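Local coordinates for twitching motility protein PilT (Aquifex aeolicus, PDB 2EYU) that probably works as an ATP-driven motor that retracts type IV pili and so powers twitching motility, at residues Thr189-Leu194 against Tyr204-Ser209; Asp137-Ile142 against Ile156-Ile161. The protein carries 1 engineered substitution. All coordinates share one frame; numbering follows the deposited sequence.

Contact 1: residues Thr189-Leu194 against Tyr204-Ser209; sequences TAIRNL and YSLMQS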
ATOM      1  N   THR A 189       1.790 -11.937 -13.699  1.00 44.22           N
ATOM      2  CA  THR A 189       0.758 -12.222 -14.696  1.00 38.25           C
ATOM      3  C   THR A 189      -0.363 -13.106 -14.157  1.00 31.14           C
ATOM      4  O   THR A 189      -1.526 -12.892 -14.508  1.00 36.76           O
ATOM      5  CB  THR A 189       1.380 -12.893 -15.938  1.00 44.69           C
ATOM      6  OG1 THR A 189       1.806 -11.887 -16.859  1.00 63.68           O
ATOM      7  CG2 THR A 189       0.326 -13.746 -16.631  1.00 46.03           C
ATOM      8  N   ALA A 190      -0.029 -14.067 -13.313  1.00 22.90           N
ATOM      9  CA  ALA A 190      -0.956 -15.052 -12.776  1.00 20.17           C
ATOM     10  C   ALA A 190      -1.997 -14.454 -11.840  1.00 21.63           C
ATOM     11  O   ALA A 190      -3.172 -14.765 -12.036  1.00 21.78           O
ATOM     12  CB  ALA A 190      -0.196 -16.144 -12.040  1.00 23.10           C
ATOM     13  N   ILE A 191      -1.577 -13.645 -10.865  1.00 29.72           N
ATOM     14  CA  ILE A 191      -2.526 -12.973  -9.966  1.00 29.70           C
ATOM     15  C   ILE A 191      -3.283 -11.886 -10.717  1.00 23.52           C
ATOM     16  O   ILE A 191      -4.437 -11.630 -10.425  1.00 25.53           O
ATOM     17  CB  ILE A 191      -1.835 -12.381  -8.734  1.00 44.26           C
ATOM     18  CG1 ILE A 191      -0.407 -11.893  -8.974  1.00 56.54           C
ATOM     19  CG2 ILE A 191      -1.786 -13.367  -7.564  1.00 35.18           C
ATOM     20  CD1 ILE A 191       0.562 -12.470  -7.950  1.00 57.89           C
ATOM     21  N   ARG A 192      -2.692 -11.228 -11.713  1.00 24.38           N
ATOM     22  CA  ARG A 192      -3.470 -10.283 -12.527  1.00 19.01           C
ATOM     23  C   ARG A 192      -4.678 -10.968 -13.123  1.00 20.61           C
ATOM     24  O   ARG A 192      -5.806 -10.536 -12.992  1.00 23.33           O
ATOM     25  CB  ARG A 192      -2.577  -9.717 -13.619  1.00 25.95           C
ATOM     26  CG  ARG A 192      -1.423  -8.930 -13.021  1.00 30.26           C
ATOM     27  CD  ARG A 192      -0.989  -7.817 -13.975  1.00 34.70           C
ATOM     28  NE  ARG A 192      -1.388  -6.534 -13.450  1.00 46.72           N
ATOM     29  CZ  ARG A 192      -0.748  -5.638 -12.730  1.00 29.11           C
ATOM     30  NH1 ARG A 192       0.500  -5.770 -12.337  1.00 38.12           N
ATOM     31  NH2 ARG A 192      -1.438  -4.549 -12.413  1.00 29.96           N
ATOM     32  N   ASN A 193      -4.415 -12.100 -13.772  1.00 26.10           N
ATOM     33  CA  ASN A 193      -5.489 -12.930 -14.305  1.00 25.14           C
ATOM     34  C   ASN A 193      -6.521 -13.293 -13.254  1.00 31.57           C
ATOM     35  O   ASN A 193      -7.733 -13.099 -13.396  1.00 26.87           O
ATOM     36  CB  ASN A 193      -4.826 -14.201 -14.870  1.00 21.46           C
ATOM     37  CG  ASN A 193      -5.848 -15.319 -14.991  1.00 38.04           C
ATOM     38  OD1 ASN A 193      -6.525 -15.414 -16.013  1.00 61.75           O
ATOM     39  ND2 ASN A 193      -5.972 -16.151 -13.960  1.00 42.88           N
ATOM     40  N   LEU A 194      -6.061 -13.852 -12.123  1.00 23.82           N
ATOM     41  CA  LEU A 194      -7.054 -14.261 -11.118  1.00 24.60           C
ATOM     42  C   LEU A 194      -7.860 -13.086 -10.602  1.00 19.33           C
ATOM     43  O   LEU A 194      -9.064 -13.242 -10.360  1.00 33.77           O
ATOM     44  CB  LEU A 194      -6.406 -14.987  -9.932  1.00 18.06           C
ATOM     45  CG  LEU A 194      -5.535 -16.191 -10.283  1.00 18.32           C
ATOM     46  CD1 LEU A 194      -4.494 -16.402  -9.189  1.00 34.20           C
ATOM     47  CD2 LEU A 194      -6.360 -17.445 -10.486  1.00 27.05           C
ATOM     48  N   TYR A 204      -4.806 -15.607  -2.823  1.00 24.48           N
ATOM     49  CA  TYR A 204      -4.199 -15.775  -1.496  1.00 25.43           C
ATOM     50  C   TYR A 204      -3.292 -16.994  -1.464  1.00 20.33           C
ATOM     51  O   TYR A 204      -2.149 -16.914  -1.018  1.00 27.62           O
ATOM     52  CB  TYR A 204      -5.257 -15.896  -0.396  1.00 36.88           C
ATOM     53  CG  TYR A 204      -4.646 -15.986   0.995  1.00 31.20           C
ATOM     54  CD1 TYR A 204      -4.222 -14.842   1.650  1.00 20.96           C
ATOM     55  CD2 TYR A 204      -4.493 -17.203   1.645  1.00 39.13           C
ATOM     56  CE1 TYR A 204      -3.660 -14.890   2.918  1.00 22.64           C
ATOM     57  CE2 TYR A 204      -3.931 -17.263   2.915  1.00 32.89           C
ATOM     58  CZ  TYR A 204      -3.520 -16.110   3.544  1.00 31.08           C
ATOM     59  OH  TYR A 204      -2.960 -16.166   4.808  1.00 49.01           O
ATOM     60  N   SER A 205      -3.801 -18.121  -1.960  1.00 27.92           N
ATOM     61  CA  SER A 205      -2.987 -19.332  -2.042  1.00 28.20           C
ATOM     62  C   SER A 205      -1.706 -19.023  -2.800  1.00 23.15           C
ATOM     63  O   SER A 205      -0.608 -19.489  -2.488  1.00 34.28           O
ATOM     64  CB  SER A 205      -3.724 -20.485  -2.711  1.00 35.30           C
ATOM     65  OG  SER A 205      -5.077 -20.604  -2.315  1.00 45.52           O
ATOM     66  N   LEU A 206      -1.792 -18.197  -3.849  1.00 31.74           N
ATOM     67  CA  LEU A 206      -0.523 -17.871  -4.515  1.00 26.80           C
ATOM     68  C   LEU A 206       0.335 -16.962  -3.652  1.00 34.81           C
ATOM     69  O   LEU A 206       1.539 -16.796  -3.853  1.00 32.14           O
ATOM     70  CB  LEU A 206      -0.815 -17.193  -5.856  1.00 38.09           C
ATOM     71  CG  LEU A 206      -0.336 -17.931  -7.106  1.00 36.60           C
ATOM     72  CD1 LEU A 206      -0.799 -19.375  -7.075  1.00 26.31           C
ATOM     73  CD2 LEU A 206      -0.834 -17.238  -8.364  1.00 56.95           C
HETATM   74  N   MSE A 207      -0.237 -16.280  -2.642  1.00 33.11           N
HETATM   75  CA  MSE A 207       0.702 -15.432  -1.886  1.00 24.69           C
HETATM   76  C   MSE A 207       1.505 -16.330  -0.953  1.00 26.11           C
HETATM   77  O   MSE A 207       2.634 -15.998  -0.616  1.00 39.23           O
HETATM   78  CB  MSE A 207      -0.025 -14.361  -1.095  1.00 18.37           C
HETATM   79  CG  MSE A 207      -0.358 -13.051  -1.797  1.00 21.32           C
HETATM   80 SE   MSE A 207      -1.848 -12.133  -0.952  1.00 45.62          SE
HETATM   81  CE  MSE A 207      -0.636 -11.136   0.205  1.00 21.56           C
ATOM     82  N   GLN A 208       0.879 -17.438  -0.553  1.00 28.07           N
ATOM     83  CA  GLN A 208       1.534 -18.372   0.363  1.00 43.00           C
ATOM     84  C   GLN A 208       2.755 -19.045  -0.254  1.00 51.10           C
ATOM     85  O   GLN A 208       3.605 -19.575   0.477  1.00 40.76           O
ATOM     86  CB  GLN A 208       0.524 -19.423   0.835  1.00 37.67           C
ATOM     87  CG  GLN A 208      -0.096 -19.071   2.177  1.00 55.12           C
ATOM     88  CD  GLN A 208      -1.553 -19.458   2.289  1.00 59.06           C
ATOM     89  OE1 GLN A 208      -2.124 -19.457   3.381  1.00 63.95           O
ATOM     90  NE2 GLN A 208      -2.177 -19.782   1.164  1.00 60.64           N
ATOM     91  N   SER A 209       2.857 -19.018  -1.580  1.00 53.81           N
ATOM     92  CA  SER A 209       3.930 -19.670  -2.314  1.00 61.38           C
ATOM     93  C   SER A 209       5.177 -18.798  -2.410  1.00 65.95           C
ATOM     94  O   SER A 209       6.287 -19.308  -2.246  1.00 87.56           O
ATOM     95  CB  SER A 209       3.484 -20.047  -3.732  1.00 70.20           C
ATOM     96  OG  SER A 209       4.443 -19.612  -4.690  1.00 91.61           O
TER
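Leu-206 reaches across an antiparallel helical hairpin and touches Ala-190, Ile-191 and Leu-194. The hairpin pairs helix 189-197 with helix 200-209, next to each other in the chain and placed after strand 179-185 of the central sheet. The two helical segments run at 165° to each other, with axes 10.7 Å apart at closest. That is a wide spacing, and Leu-206 meets three side chains that point toward it from the other helix. CB of Leu-206 points toward that helix and has CG2 of Ile-191 at 4.3 Å. At CG the chain branches. Chi1 is -117°, between staggered positions, and CD2 is carried against Ala-190, Ile-191 and Leu-194. The branch CD1 has no close partner on 189-194; Leu-206 CD1 is 5.2 Å from its nearest atom there, Leu-194 CD1. The other branch, CD2, makes the contact. Leu-206 CD2 lies 3.9 Å from CB of Ala-190 and 4.1 Å from CG2 of Ile-191. All of this is apolar, and no hydrogen bond joins the segments. Val-203 extends the apolar seam, touching both Ile-191 and Leu-194. Met-207 turns to Met-216 and Ala-135 instead. The Leu-194 side chain crosses that of Leu-206 at about a right angle, and Leu-194 CD1 meets Leu-206 CD2 at 3.8 Å.

Contact 2: residues Asp137-Ile142 against Ile156-Ile161; sequences DTIHRI and IVLSFI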
ATOM      1  N   ASP A 137      -8.600  -7.806   1.805  1.00 20.34           N
ATOM      2  CA  ASP A 137      -9.700  -6.914   2.203  1.00 23.88           C
ATOM      3  C   ASP A 137      -9.608  -5.606   1.429  1.00 12.11           C
ATOM      4  O   ASP A 137     -10.586  -4.903   1.187  1.00 14.34           O
ATOM      5  CB  ASP A 137      -9.675  -6.575   3.691  1.00 27.01           C
ATOM      6  CG  ASP A 137      -9.513  -7.777   4.586  1.00 38.69           C
ATOM      7  OD1 ASP A 137      -8.964  -7.617   5.700  1.00 57.85           O
ATOM      8  OD2 ASP A 137      -9.932  -8.878   4.175  1.00 51.38           O
ATOM      9  N   THR A 138      -8.357  -5.294   1.103  1.00 18.03           N
ATOM     10  CA  THR A 138      -8.015  -4.053   0.403  1.00 18.39           C
ATOM     11  C   THR A 138      -8.716  -3.975  -0.945  1.00 19.01           C
ATOM     12  O   THR A 138      -9.279  -2.937  -1.297  1.00 18.27           O
ATOM     13  CB  THR A 138      -6.489  -3.947   0.261  1.00 28.56           C
ATOM     14  OG1 THR A 138      -5.964  -3.628   1.568  1.00 19.52           O
ATOM     15  CG2 THR A 138      -6.095  -2.836  -0.696  1.00 27.82           C
ATOM     16  N   ILE A 139      -8.669  -5.127  -1.611  1.00 18.98           N
ATOM     17  CA  ILE A 139      -9.289  -5.253  -2.936  1.00 24.29           C
ATOM     18  C   ILE A 139     -10.795  -5.183  -2.848  1.00 24.11           C
ATOM     19  O   ILE A 139     -11.473  -4.559  -3.653  1.00 30.60           O
ATOM     20  CB  ILE A 139      -8.837  -6.553  -3.621  1.00 23.90           C
ATOM     21  CG1 ILE A 139      -7.336  -6.542  -3.861  1.00 15.94           C
ATOM     22  CG2 ILE A 139      -9.632  -6.794  -4.902  1.00 28.74           C
ATOM     23  CD1 ILE A 139      -6.746  -7.883  -4.275  1.00 17.34           C
ATOM     24  N   HIS A 140     -11.349  -5.814  -1.819  1.00 21.06           N
ATOM     25  CA  HIS A 140     -12.793  -5.772  -1.614  1.00 20.50           C
ATOM     26  C   HIS A 140     -13.311  -4.401  -1.229  1.00 23.48           C
ATOM     27  O   HIS A 140     -14.396  -3.953  -1.625  1.00 19.41           O
ATOM     28  CB  HIS A 140     -13.102  -6.771  -0.492  1.00 30.34           C
ATOM     29  CG  HIS A 140     -13.081  -8.197  -0.948  1.00 34.36           C
ATOM     30  ND1 HIS A 140     -13.792  -8.650  -2.038  1.00 40.80           N
ATOM     31  CD2 HIS A 140     -12.448  -9.276  -0.449  1.00 37.40           C
ATOM     32  CE1 HIS A 140     -13.593  -9.945  -2.194  1.00 36.02           C
ATOM     33  NE2 HIS A 140     -12.768 -10.348  -1.237  1.00 27.23           N
ATOM     34  N   ARG A 141     -12.555  -3.665  -0.411  1.00 20.61           N
ATOM     35  CA  ARG A 141     -12.990  -2.317  -0.064  1.00 19.74           C
ATOM     36  C   ARG A 141     -12.996  -1.424  -1.292  1.00 23.37           C
ATOM     37  O   ARG A 141     -13.912  -0.637  -1.542  1.00 25.08           O
ATOM     38  CB  ARG A 141     -12.074  -1.713   1.004  1.00 32.45           C
ATOM     39  CG  ARG A 141     -12.246  -0.217   1.204  1.00 26.96           C
ATOM     40  CD  ARG A 141     -13.034   0.143   2.440  1.00 36.90           C
ATOM     41  NE  ARG A 141     -12.599  -0.490   3.666  1.00 44.01           N
ATOM     42  CZ  ARG A 141     -12.078   0.057   4.754  1.00 44.06           C
ATOM     43  NH1 ARG A 141     -11.873   1.360   4.848  1.00 31.45           N
ATOM     44  NH2 ARG A 141     -11.744  -0.716   5.784  1.00 32.51           N
ATOM     45  N   ILE A 142     -11.932  -1.554  -2.088  1.00 20.72           N
ATOM     46  CA  ILE A 142     -11.831  -0.718  -3.280  1.00 28.14           C
ATOM     47  C   ILE A 142     -13.004  -1.029  -4.203  1.00 28.09           C
ATOM     48  O   ILE A 142     -13.703  -0.119  -4.634  1.00 42.96           O
ATOM     49  CB  ILE A 142     -10.505  -0.898  -4.025  1.00 25.61           C
ATOM     50  CG1 ILE A 142      -9.309  -0.250  -3.316  1.00 30.42           C
ATOM     51  CG2 ILE A 142     -10.632  -0.363  -5.451  1.00 17.79           C
ATOM     52  CD1 ILE A 142      -9.613   1.202  -2.973  1.00 20.31           C
ATOM     53  N   ILE A 156     -11.510  -5.261 -12.942  1.00 24.14           N
ATOM     54  CA  ILE A 156     -10.561  -5.512 -14.043  1.00 20.82           C
ATOM     55  C   ILE A 156      -9.657  -4.314 -14.294  1.00 14.04           C
ATOM     56  O   ILE A 156      -8.528  -4.501 -14.746  1.00 27.37           O
ATOM     57  CB  ILE A 156     -11.336  -5.938 -15.306  1.00 16.41           C
ATOM     58  CG1 ILE A 156     -11.926  -7.345 -15.201  1.00 18.82           C
ATOM     59  CG2 ILE A 156     -10.456  -5.783 -16.551  1.00 24.54           C
ATOM     60  CD1 ILE A 156     -13.344  -7.513 -15.679  1.00 25.70           C
ATOM     61  N   VAL A 157     -10.051  -3.083 -14.020  1.00 25.92           N
ATOM     62  CA  VAL A 157      -9.104  -1.956 -14.033  1.00 23.32           C
ATOM     63  C   VAL A 157      -7.977  -2.213 -13.050  1.00 23.72           C
ATOM     64  O   VAL A 157      -6.795  -2.054 -13.349  1.00 25.66           O
ATOM     65  CB  VAL A 157      -9.805  -0.636 -13.658  1.00 18.17           C
ATOM     66  CG1 VAL A 157      -8.819   0.498 -13.438  1.00 14.52           C
ATOM     67  CG2 VAL A 157     -10.818  -0.221 -14.725  1.00 16.63           C
ATOM     68  N   LEU A 158      -8.326  -2.625 -11.819  1.00 16.26           N
ATOM     69  CA  LEU A 158      -7.296  -2.911 -10.842  1.00 17.93           C
ATOM     70  C   LEU A 158      -6.349  -3.982 -11.379  1.00 18.26           C
ATOM     71  O   LEU A 158      -5.148  -3.878 -11.175  1.00 19.55           O
ATOM     72  CB  LEU A 158      -7.874  -3.426  -9.524  1.00 21.78           C
ATOM     73  CG  LEU A 158      -8.164  -2.448  -8.393  1.00 30.38           C
ATOM     74  CD1 LEU A 158      -8.936  -3.159  -7.285  1.00 18.57           C
ATOM     75  CD2 LEU A 158      -6.885  -1.816  -7.848  1.00 19.53           C
ATOM     76  N   SER A 159      -6.931  -4.995 -12.043  1.00 22.07           N
ATOM     77  CA  SER A 159      -6.066  -6.085 -12.489  1.00 15.62           C
ATOM     78  C   SER A 159      -4.973  -5.592 -13.420  1.00 12.06           C
ATOM     79  O   SER A 159      -3.922  -6.239 -13.512  1.00 20.91           O
ATOM     80  CB  SER A 159      -6.892  -7.199 -13.146  1.00 16.20           C
ATOM     81  OG  SER A 159      -7.229  -6.883 -14.497  1.00 22.06           O
ATOM     82  N   PHE A 160      -5.204  -4.478 -14.123  1.00 12.20           N
ATOM     83  CA  PHE A 160      -4.185  -3.956 -15.036  1.00 11.80           C
ATOM     84  C   PHE A 160      -3.359  -2.823 -14.438  1.00 24.48           C
ATOM     85  O   PHE A 160      -2.254  -2.523 -14.894  1.00 27.15           O
ATOM     86  CB  PHE A 160      -4.820  -3.383 -16.290  1.00 20.17           C
ATOM     87  CG  PHE A 160      -5.382  -4.385 -17.281  1.00 10.70           C
ATOM     88  CD1 PHE A 160      -4.558  -4.928 -18.251  1.00 23.98           C
ATOM     89  CD2 PHE A 160      -6.713  -4.730 -17.186  1.00 10.82           C
ATOM     90  CE1 PHE A 160      -5.117  -5.835 -19.141  1.00 26.19           C
ATOM     91  CE2 PHE A 160      -7.266  -5.626 -18.085  1.00 19.52           C
ATOM     92  CZ  PHE A 160      -6.448  -6.170 -19.057  1.00 21.31           C
ATOM     93  N   ILE A 161      -3.887  -2.127 -13.431  1.00 16.14           N
ATOM     94  CA  ILE A 161      -3.170  -0.914 -13.017  1.00 14.43           C
ATOM     95  C   ILE A 161      -2.606  -1.038 -11.598  1.00 17.06           C
ATOM     96  O   ILE A 161      -1.715  -0.228 -11.304  1.00 15.87           O
ATOM     97  CB  ILE A 161      -4.062   0.326 -13.118  1.00 22.28           C
ATOM     98  CG1 ILE A 161      -5.174   0.386 -12.060  1.00 34.65           C
ATOM     99  CG2 ILE A 161      -4.672   0.439 -14.512  1.00 27.85           C
ATOM    100  CD1 ILE A 161      -5.646   1.795 -11.751  1.00 26.72           C
TER
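Ile-142 packs against Leu-158 across two consecutive helices, 135-144 and 151-161, and Ile-139 brushes the same leucine. Both helices belong to the connection between strands 125-130 and 162-171, which are parallel and have strand 26-31 between them. This is a beta-alpha-beta type of crossover with two helices, in a domain of the P-loop NTPase clan.

Apolar packing alone joins the segments. One methyl of Leu-158, CD1, serves both isoleucines. Leu-158 CD1 meets CG2 of Ile-142 at 3.7 Å. The looser contact is that of Leu-158 CD1 with Ile-139 CG2, at 4.4 Å. Ile-142 has CG2 anti to its backbone N and CG1 anti to its carbonyl carbon (chi1 -74°), which puts the CG2 methyl against the leucine. The three residues are buried. Leu-130 of strand 125-130 also touches Ile-142, and Leu-200 of helix 200-209 touches Ile-139.

Aromatic contacts lie on another side of helix 151-161. Ile-156 CG2 sits in the ring plane of Phe-160, 3.5 Å from CE2 of Phe-160 at the ring edge. Arg-196 makes a cation-pi contact with the same ring.

No hydrogen bond crosses between the segments; each has bonds of its own and to its surroundings. Val-157 O takes two, from Phe-160 N at 3.0 Å and from Ile-161 N at 2.9 Å. Thr-138 OG1 is tied to Thr-132 OG1 and to Thr-134 O. Ser-159 OG bonds Arg-196 NE. That hydroxyl also donates back to the helix: Ser-159 OG lies 2.7 Å from Ile-156 O, at a C=O...donor angle of 122° and tilted 19° from the carbonyl plane.

Contacts 1 and 2 follow each other along the chain, and their centres are about 13 Å apart. They meet through Arg-192. Its NE lies 2.6 Å from Ser-159 O, a probable hydrogen bond, while NH2 packs 3.3 Å from Phe-160 C and bonds Leu-162 O. The guanidinium group thus joins helix 189-197 to the end of helix 151-161 and the start of strand 162-171. A second link runs through helix 200-209, whose Leu-200 touches Ile-139 and whose Met-207 touches Ala-135. Neither contact contains the probable P-loop after strand 26-31. Contact 2 is tied to that strand by backbone bonding of Ile-161 with Leu-27.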